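Rifin (Plasmodium falciparum, PDB 7JZI) is a variant surface antigen of the malaria parasite, of which this chain is a helical variable-region fragment that probably engages host immune proteins. Local coordinates at residues D37-G42 with G77-C82; H52-T57 with Q111-A116; E66-C71 with V83-L88. All coordinates share one frame; numbering follows the deposited sequence.

Contact 1 (D37-G42 with G77-C82); sequences DTLKSG and GIHPIC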
loop_
_atom_site.group_PDB
_atom_site.type_symbol
_atom_site.label_atom_id
_atom_site.label_comp_id
_atom_site.label_asym_id
_atom_site.label_seq_id
_atom_site.Cartn_x
_atom_site.Cartn_y
_atom_site.Cartn_z
ATOM N N ASP B 37 8.536 5.144 -10.079
ATOM C CA ASP B 37 9.721 4.616 -10.769
ATOM C C ASP B 37 10.000 3.109 -10.672
ATOM O O ASP B 37 10.413 2.483 -11.660
ATOM C CB ASP B 37 10.916 5.472 -10.327
ATOM C CG ASP B 37 12.092 5.362 -11.265
ATOM O OD1 ASP B 37 12.267 6.187 -12.189
ATOM O OD2 ASP B 37 12.999 4.606 -10.838
ATOM N N THR B 38 9.769 2.474 -9.528
ATOM C CA THR B 38 10.262 1.103 -9.454
ATOM C C THR B 38 9.256 0.066 -9.954
ATOM O O THR B 38 9.650 -1.083 -10.185
ATOM C CB THR B 38 10.719 0.785 -8.033
ATOM O OG1 THR B 38 11.026 -0.607 -7.931
ATOM C CG2 THR B 38 9.652 1.163 -7.024
ATOM N N LEU B 39 7.994 0.436 -10.157
ATOM C CA LEU B 39 6.997 -0.530 -10.613
ATOM C C LEU B 39 7.311 -1.056 -12.013
ATOM O O LEU B 39 7.491 -0.276 -12.952
ATOM C CB LEU B 39 5.600 0.095 -10.593
ATOM C CG LEU B 39 5.131 0.742 -9.292
ATOM C CD1 LEU B 39 3.768 1.363 -9.498
ATOM C CD2 LEU B 39 5.092 -0.287 -8.183
ATOM N N LYS B 40 7.345 -2.387 -12.153
ATOM C CA LYS B 40 7.664 -3.055 -13.412
ATOM C C LYS B 40 6.463 -3.218 -14.331
ATOM O O LYS B 40 6.625 -3.740 -15.439
ATOM C CB LYS B 40 8.268 -4.436 -13.145
ATOM C CG LYS B 40 9.759 -4.447 -12.834
ATOM C CD LYS B 40 10.460 -5.557 -13.605
ATOM C CE LYS B 40 10.769 -5.149 -15.040
ATOM N NZ LYS B 40 11.600 -6.175 -15.727
ATOM N N SER B 41 5.265 -2.816 -13.895
ATOM C CA SER B 41 4.172 -2.603 -14.838
ATOM C C SER B 41 4.551 -1.590 -15.909
ATOM O O SER B 41 4.203 -1.753 -17.084
ATOM C CB SER B 41 2.926 -2.128 -14.100
ATOM O OG SER B 41 3.161 -0.855 -13.520
ATOM N N GLY B 42 5.242 -0.526 -15.516
ATOM C CA GLY B 42 5.585 0.541 -16.432
ATOM C C GLY B 42 4.617 1.703 -16.449
ATOM O O GLY B 42 4.641 2.502 -17.393
ATOM N N GLY B 77 10.328 -11.979 -2.382
ATOM C CA GLY B 77 11.363 -10.985 -2.567
ATOM C C GLY B 77 10.945 -9.618 -2.056
ATOM O O GLY B 77 9.776 -9.348 -1.772
ATOM N N ILE B 78 11.936 -8.736 -1.936
ATOM C CA ILE B 78 11.725 -7.383 -1.432
ATOM C C ILE B 78 11.718 -6.428 -2.618
ATOM O O ILE B 78 12.500 -6.585 -3.561
ATOM C CB ILE B 78 12.793 -7.002 -0.392
ATOM C CG1 ILE B 78 12.563 -7.779 0.908
ATOM C CG2 ILE B 78 12.741 -5.521 -0.083
ATOM C CD1 ILE B 78 13.635 -8.807 1.214
ATOM N N HIS B 79 10.852 -5.418 -2.557
ATOM C CA HIS B 79 10.657 -4.459 -3.627
ATOM C C HIS B 79 10.781 -3.043 -3.081
ATOM O O HIS B 79 10.240 -2.737 -2.012
ATOM C CB HIS B 79 9.271 -4.676 -4.256
ATOM C CG HIS B 79 8.969 -3.790 -5.426
ATOM N ND1 HIS B 79 8.909 -2.416 -5.332
ATOM C CD2 HIS B 79 8.662 -4.092 -6.709
ATOM C CE1 HIS B 79 8.599 -1.910 -6.511
ATOM N NE2 HIS B 79 8.440 -2.905 -7.364
ATOM N N PRO B 80 11.476 -2.157 -3.802
ATOM C CA PRO B 80 11.813 -0.840 -3.230
ATOM C C PRO B 80 10.618 -0.002 -2.804
ATOM O O PRO B 80 10.736 0.765 -1.840
ATOM C CB PRO B 80 12.579 -0.142 -4.363
ATOM C CG PRO B 80 12.878 -1.174 -5.389
ATOM C CD PRO B 80 12.271 -2.480 -4.999
ATOM N N ILE B 81 9.484 -0.096 -3.504
ATOM C CA ILE B 81 8.315 0.810 -3.247
ATOM C C ILE B 81 7.734 0.633 -1.856
ATOM O O ILE B 81 7.142 1.581 -1.335
ATOM C CB ILE B 81 7.210 0.703 -4.313
ATOM C CG1 ILE B 81 6.382 1.989 -4.388
ATOM C CG2 ILE B 81 6.333 -0.517 -4.098
ATOM C CD1 ILE B 81 5.185 1.900 -5.296
ATOM N N CYS B 82 7.907 -0.536 -1.275
ATOM C CA CYS B 82 7.201 -0.821 -0.014
ATOM C C CYS B 82 7.539 0.204 1.075
ATOM O O CYS B 82 6.637 0.518 1.857
ATOM C CB CYS B 82 7.435 -2.274 0.362
ATOM S SG CYS B 82 6.884 -3.428 -0.919
#

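Contact 2 (H52-T57 with Q111-A116); sequences HYTEVT and QALEKA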
loop_
_atom_site.group_PDB
_atom_site.type_symbol
_atom_site.label_atom_id
_atom_site.label_comp_id
_atom_site.label_asym_id
_atom_site.label_seq_id
_atom_site.Cartn_x
_atom_site.Cartn_y
_atom_site.Cartn_z
ATOM N N HIS B 52 -0.864 14.674 -20.431
ATOM C CA HIS B 52 -2.170 14.700 -19.745
ATOM C C HIS B 52 -2.025 14.664 -18.217
ATOM O O HIS B 52 -2.652 13.862 -17.520
ATOM C CB HIS B 52 -3.087 13.575 -20.256
ATOM C CG HIS B 52 -2.579 12.184 -20.000
ATOM N ND1 HIS B 52 -2.191 11.336 -21.014
ATOM C CD2 HIS B 52 -2.425 11.485 -18.849
ATOM C CE1 HIS B 52 -1.807 10.181 -20.497
ATOM N NE2 HIS B 52 -1.939 10.246 -19.186
ATOM N N TYR B 53 -1.235 15.609 -17.698
ATOM C CA TYR B 53 -0.804 15.578 -16.299
ATOM C C TYR B 53 -1.972 15.491 -15.307
ATOM O O TYR B 53 -1.916 14.689 -14.364
ATOM C CB TYR B 53 0.157 16.755 -16.066
ATOM C CG TYR B 53 -0.437 18.128 -15.862
ATOM C CD1 TYR B 53 -0.848 18.550 -14.612
ATOM C CD2 TYR B 53 -0.629 18.990 -16.941
ATOM C CE1 TYR B 53 -1.398 19.811 -14.436
ATOM C CE2 TYR B 53 -1.172 20.237 -16.773
ATOM C CZ TYR B 53 -1.547 20.650 -15.521
ATOM O OH TYR B 53 -2.089 21.902 -15.371
ATOM N N THR B 54 -3.080 16.199 -15.556
ATOM C CA THR B 54 -4.154 16.221 -14.568
ATOM C C THR B 54 -4.951 14.925 -14.537
ATOM O O THR B 54 -5.958 14.858 -13.826
ATOM C CB THR B 54 -5.098 17.424 -14.761
ATOM O OG1 THR B 54 -6.305 17.239 -13.988
ATOM C CG2 THR B 54 -5.344 17.877 -16.251
ATOM N N GLU B 55 -4.519 13.889 -15.258
ATOM C CA GLU B 55 -5.021 12.546 -15.011
ATOM C C GLU B 55 -4.295 11.847 -13.865
ATOM O O GLU B 55 -4.433 10.632 -13.749
ATOM C CB GLU B 55 -4.918 11.704 -16.286
ATOM C CG GLU B 55 -5.497 12.334 -17.546
ATOM C CD GLU B 55 -5.755 11.314 -18.639
ATOM O OE1 GLU B 55 -5.004 10.327 -18.732
ATOM O OE2 GLU B 55 -6.700 11.519 -19.426
ATOM N N VAL B 56 -3.520 12.568 -13.045
ATOM C CA VAL B 56 -2.694 11.902 -12.033
ATOM C C VAL B 56 -3.522 11.128 -11.015
ATOM O O VAL B 56 -3.086 10.075 -10.532
ATOM C CB VAL B 56 -1.775 12.904 -11.310
ATOM C CG1 VAL B 56 -0.526 13.167 -12.120
ATOM C CG2 VAL B 56 -2.515 14.188 -11.030
ATOM N N THR B 57 -4.722 11.605 -10.675
ATOM C CA THR B 57 -5.514 10.834 -9.726
ATOM C C THR B 57 -5.902 9.491 -10.323
ATOM O O THR B 57 -6.082 8.512 -9.586
ATOM C CB THR B 57 -6.776 11.604 -9.336
ATOM O OG1 THR B 57 -7.749 11.456 -10.383
ATOM C CG2 THR B 57 -6.463 13.076 -9.136
ATOM N N GLN B 111 -2.364 16.844 -3.659
ATOM C CA GLN B 111 -1.372 17.869 -3.361
ATOM C C GLN B 111 -0.507 18.148 -4.585
ATOM O O GLN B 111 -0.295 19.310 -4.961
ATOM C CB GLN B 111 -0.524 17.407 -2.165
ATOM C CG GLN B 111 0.764 18.165 -1.876
ATOM C CD GLN B 111 1.960 17.558 -2.616
ATOM O OE1 GLN B 111 1.912 16.406 -3.051
ATOM N NE2 GLN B 111 3.044 18.316 -2.727
ATOM N N ALA B 112 -0.068 17.084 -5.263
ATOM C CA ALA B 112 0.712 17.248 -6.492
ATOM C C ALA B 112 -0.081 17.956 -7.593
ATOM O O ALA B 112 0.455 18.816 -8.304
ATOM C CB ALA B 112 1.204 15.885 -6.983
ATOM N N LEU B 113 -1.378 17.662 -7.710
ATOM C CA LEU B 113 -2.148 18.192 -8.832
ATOM C C LEU B 113 -2.542 19.643 -8.623
ATOM O O LEU B 113 -2.553 20.419 -9.580
ATOM C CB LEU B 113 -3.409 17.345 -9.051
ATOM C CG LEU B 113 -4.384 17.716 -10.185
ATOM C CD1 LEU B 113 -5.122 16.482 -10.677
ATOM C CD2 LEU B 113 -5.409 18.768 -9.761
ATOM N N GLU B 114 -2.810 20.053 -7.392
ATOM C CA GLU B 114 -3.125 21.457 -7.193
ATOM C C GLU B 114 -1.858 22.301 -7.140
ATOM O O GLU B 114 -1.865 23.440 -7.623
ATOM C CB GLU B 114 -3.999 21.635 -5.950
ATOM C CG GLU B 114 -5.177 20.653 -5.970
ATOM C CD GLU B 114 -6.544 21.312 -5.804
ATOM O OE1 GLU B 114 -6.604 22.558 -5.708
ATOM O OE2 GLU B 114 -7.566 20.583 -5.829
ATOM N N LYS B 115 -0.752 21.722 -6.662
ATOM C CA LYS B 115 0.588 22.203 -6.970
ATOM C C LYS B 115 0.711 22.544 -8.452
ATOM O O LYS B 115 1.020 23.684 -8.826
ATOM C CB LYS B 115 1.562 21.079 -6.579
ATOM C CG LYS B 115 3.030 21.266 -6.863
ATOM C CD LYS B 115 3.640 22.502 -6.272
ATOM C CE LYS B 115 4.326 22.116 -4.970
ATOM N NZ LYS B 115 5.696 22.695 -4.866
ATOM N N ALA B 116 0.416 21.558 -9.308
ATOM C CA ALA B 116 0.633 21.717 -10.742
ATOM C C ALA B 116 -0.297 22.752 -11.350
ATOM O O ALA B 116 0.125 23.545 -12.195
ATOM C CB ALA B 116 0.460 20.379 -11.458
#

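Contact 3 (E66-C71 with V83-L88); sequences EMNEVC and VVREKL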
loop_
_atom_site.group_PDB
_atom_site.type_symbol
_atom_site.label_atom_id
_atom_site.label_comp_id
_atom_site.label_asym_id
_atom_site.label_seq_id
_atom_site.Cartn_x
_atom_site.Cartn_y
_atom_site.Cartn_z
ATOM N N GLU B 66 -1.206 -2.242 -7.613
ATOM C CA GLU B 66 0.132 -2.792 -7.748
ATOM C C GLU B 66 0.835 -2.842 -6.405
ATOM O O GLU B 66 1.380 -3.890 -6.030
ATOM C CB GLU B 66 0.954 -1.971 -8.727
ATOM C CG GLU B 66 2.318 -2.571 -8.989
ATOM C CD GLU B 66 2.648 -2.598 -10.456
ATOM O OE1 GLU B 66 1.892 -1.963 -11.217
ATOM O OE2 GLU B 66 3.659 -3.231 -10.841
ATOM N N MET B 67 0.754 -1.758 -5.623
ATOM C CA MET B 67 1.494 -1.748 -4.368
ATOM C C MET B 67 1.011 -2.865 -3.463
ATOM O O MET B 67 1.833 -3.607 -2.905
ATOM C CB MET B 67 1.367 -0.385 -3.685
ATOM C CG MET B 67 2.485 -0.098 -2.692
ATOM S SD MET B 67 2.432 1.540 -1.923
ATOM C CE MET B 67 1.999 2.560 -3.322
ATOM N N ASN B 68 -0.302 -3.071 -3.450
ATOM C CA ASN B 68 -0.889 -4.140 -2.609
ATOM C C ASN B 68 -0.253 -5.464 -3.039
ATOM O O ASN B 68 0.152 -6.217 -2.148
ATOM C CB ASN B 68 -2.415 -4.126 -2.632
ATOM C CG ASN B 68 -3.010 -2.975 -1.853
ATOM O OD1 ASN B 68 -4.219 -2.764 -1.881
ATOM N ND2 ASN B 68 -2.175 -2.226 -1.155
ATOM N N GLU B 69 -0.179 -5.748 -4.345
ATOM C CA GLU B 69 0.367 -7.028 -4.777
ATOM C C GLU B 69 1.840 -7.156 -4.428
ATOM O O GLU B 69 2.291 -8.239 -4.040
ATOM C CB GLU B 69 0.193 -7.233 -6.281
ATOM C CG GLU B 69 0.554 -8.644 -6.704
ATOM C CD GLU B 69 0.738 -8.803 -8.195
ATOM O OE1 GLU B 69 0.106 -8.042 -8.948
ATOM O OE2 GLU B 69 1.533 -9.674 -8.614
ATOM N N VAL B 70 2.608 -6.071 -4.549
ATOM C CA VAL B 70 4.056 -6.235 -4.462
ATOM C C VAL B 70 4.577 -6.046 -3.047
ATOM O O VAL B 70 5.747 -6.348 -2.779
ATOM C CB VAL B 70 4.824 -5.288 -5.405
ATOM C CG1 VAL B 70 4.800 -5.810 -6.842
ATOM C CG2 VAL B 70 4.306 -3.873 -5.302
ATOM N N CYS B 71 3.696 -5.639 -2.147
ATOM C CA CYS B 71 4.158 -5.324 -0.781
ATOM C C CYS B 71 3.457 -6.279 0.187
ATOM O O CYS B 71 3.594 -6.082 1.392
ATOM C CB CYS B 71 3.953 -3.851 -0.465
ATOM S SG CYS B 71 5.047 -2.753 -1.398
ATOM N N VAL B 83 8.756 0.738 1.115
ATOM C CA VAL B 83 9.159 1.658 2.218
ATOM C C VAL B 83 8.281 2.908 2.215
ATOM O O VAL B 83 8.060 3.466 3.293
ATOM C CB VAL B 83 10.654 2.006 2.144
ATOM C CG1 VAL B 83 10.991 2.836 0.917
ATOM C CG2 VAL B 83 11.150 2.686 3.410
ATOM N N VAL B 84 7.764 3.314 1.062
ATOM C CA VAL B 84 7.002 4.593 0.981
ATOM C C VAL B 84 5.737 4.519 1.839
ATOM O O VAL B 84 5.195 5.577 2.180
ATOM C CB VAL B 84 6.695 4.993 -0.471
ATOM C CG1 VAL B 84 5.386 4.403 -0.967
ATOM C CG2 VAL B 84 6.694 6.501 -0.645
ATOM N N ARG B 85 5.289 3.318 2.187
ATOM C CA ARG B 85 4.025 3.181 2.942
ATOM C C ARG B 85 4.146 3.942 4.261
ATOM O O ARG B 85 3.152 4.542 4.680
ATOM C CB ARG B 85 3.730 1.705 3.196
ATOM C CG ARG B 85 2.834 1.050 2.159
ATOM C CD ARG B 85 2.688 -0.428 2.454
ATOM N NE ARG B 85 1.589 -1.025 1.715
ATOM C CZ ARG B 85 1.327 -2.323 1.682
ATOM N NH1 ARG B 85 0.300 -2.773 0.986
ATOM N NH2 ARG B 85 2.092 -3.167 2.345
ATOM N N GLU B 86 5.316 3.923 4.892
ATOM C CA GLU B 86 5.451 4.562 6.225
ATOM C C GLU B 86 5.123 6.043 6.093
ATOM O O GLU B 86 4.455 6.582 6.984
ATOM C CB GLU B 86 6.877 4.414 6.742
ATOM C CG GLU B 86 7.264 2.985 7.067
ATOM C CD GLU B 86 8.723 2.816 7.453
ATOM O OE1 GLU B 86 9.528 3.706 7.120
ATOM O OE2 GLU B 86 9.049 1.797 8.091
ATOM N N LYS B 87 5.588 6.667 5.020
ATOM C CA LYS B 87 5.300 8.099 4.778
ATOM C C LYS B 87 3.801 8.276 4.571
ATOM O O LYS B 87 3.267 9.295 5.015
ATOM C CB LYS B 87 6.136 8.572 3.589
ATOM C CG LYS B 87 7.566 8.048 3.590
ATOM C CD LYS B 87 8.439 8.614 2.494
ATOM C CE LYS B 87 9.853 8.076 2.546
ATOM N NZ LYS B 87 10.738 8.744 1.562
ATOM N N LEU B 88 3.161 7.323 3.902
ATOM C CA LEU B 88 1.711 7.422 3.614
ATOM C C LEU B 88 0.930 7.410 4.923
ATOM O O LEU B 88 -0.146 8.009 4.964
ATOM C CB LEU B 88 1.292 6.278 2.692
ATOM C CG LEU B 88 1.794 6.359 1.253
ATOM C CD1 LEU B 88 1.509 5.062 0.514
ATOM C CD2 LEU B 88 1.160 7.531 0.524
#

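Contact 1 (D37-G42 with G77-C82)
T38 projects from the loop 37-42 onto the surface made by H79, P80 and I81, and its two branches divide the work. OG1 is directed at the imidazole and the proline, where it meets carbon atoms of both rings in van der Waals contact, 3.1 Å from H79 CE1 and 3.2 Å from P80 CG. The methyl CG2 drops between the imidazole and the isoleucine, 3.7 Å from I81 CB. This split follows from chi1 of 172°, which sets OG1 anti to the backbone nitrogen and leaves CG2 between the nitrogen and the carbonyl carbon.

The imidazole is held from within its own segment. The backbone I81 N donates to H79 ND1 at 3.0 Å, nearly straight at 165° and only 5° out of the ring plane, which probably holds the ring's rotation, with CE1 turned to T38. The backbone bond from C82 N to H79 O closes the same turn.

The packed side of the contact is apolar. L39 and I81 are both buried and cross at a slant, with L39 CD2 3.6 Å from I81 CD1; the same L39 methyl reaches H79 CE1 more distantly, at 4.2 Å. On the solvent side, P80 is exposed, and T38 and H79 are partly exposed.

The contact joins two irregular connections, one between helices 8-33 and 43-50 and the other between helices 56-70 and 84-88. Both pack on helix 56-70: L39 touches its I63 and E66, I81 its M67 and V70, and S41 OG hydrogen-bonds to E66 OE1. The disulfide from C82 to C71 ties the second connection to the C-terminal end of that helix, in a fragment without strands.

Contact 2 (H52-T57 with Q111-A116)
A116 N donates to A112 O at 2.9 Å, a regular helical bond within the turn of helix 101-127 where the A116 methyl faces Y53. That methyl meets the aromatic ring obliquely near its CE1 corner, with A116 CB 3.6 Å from Y53 CE1. The tyrosine gets there because chi1 of 79° places CG between its backbone nitrogen and carbonyl carbon, which swings the far part of the ring toward the helix.

Nearly one turn earlier, L113 has the largest share of the contact, mainly through CD1. L113 CD1 lies 3.5 Å from V56 CG2, and V56 CG2 also touches L113 CB at 3.8 Å. T54 and T57 add to the surround of the leucine methyl: T54 OG1 is 3.6 Å from L113 CD1, and the T57 methyl CG2 lies a little further off. The joint is thus made by van der Waals packing, with the valine buried and T54 exposed at the margin.

Here the start of helix 56-70, preceded by a short 3-10 turn at 53-54, rests on the middle of helix 101-127. Helix 8-33 adds a third helix, its D20 and M24 touching Y53 and its V27 touching A116.

Contact 3 (E66-C71 with V83-L88)
R85 and M67 reach past each other in opposite directions, each shaped by its torsions. The arginine leaves helix 84-88 with chi1 of -94° and then runs extended from CG to NE, which carries its guanidinium to the end of helix 56-70. M67 sets CG anti to its backbone nitrogen (chi1 -158°) and bends only at its last torsion, and its sulfur lies against the arginine's aliphatic stem: M67 SD is 4.1 Å from R85 CG. The sulfur also packs, more loosely, on V84 and L88, with M67 SD 4.2 Å from V84 CG1 and 4.4 Å from L88 CD1.

At the polar end, C71 covers one face of the guanidinium toward its rim, with C71 CB 3.4 Å from R85 NH2. N68 comes to the edge near the plane, its amide turned 50° against the guanidinium. N68 ND2 and R85 NH1 are 3.3 Å apart, but both are donors, so the pair is no hydrogen bond.

Q101 of helix 101-127 packs on M67, N68 and R85. The strongest polar partner of R85 lies in the chain of another protein: NH2 hydrogen-bonds to its backbone, and an aromatic side chain there makes a cation-pi contact. This chemistry is consistent with a stem lodged in apolar packing that leads the charged head, faced by C71 of the disulfide, to the partner protein.

Overall arrangement
Helix 56-70 is common to all three contacts: contact 2 uses its start, contact 3 its end, and contact 1 packs loops against its later turns. Contact 2 lies nearest the chain's centre, about 7 Å away (centre to centre), yet is only partly buried; it is van der Waals packing between long helices and touches no other protein chain. Contacts 1 and 3 lie farther out, about 15 and 14 Å from that centre, and adjoin each other through the C71-C82 disulfide. Contact 3 is buried around an arginine that also bonds to the chain of another protein, whereas contact 1, partly buried, pairs a leucine-isoleucine patch with a more open threonine, histidine and proline.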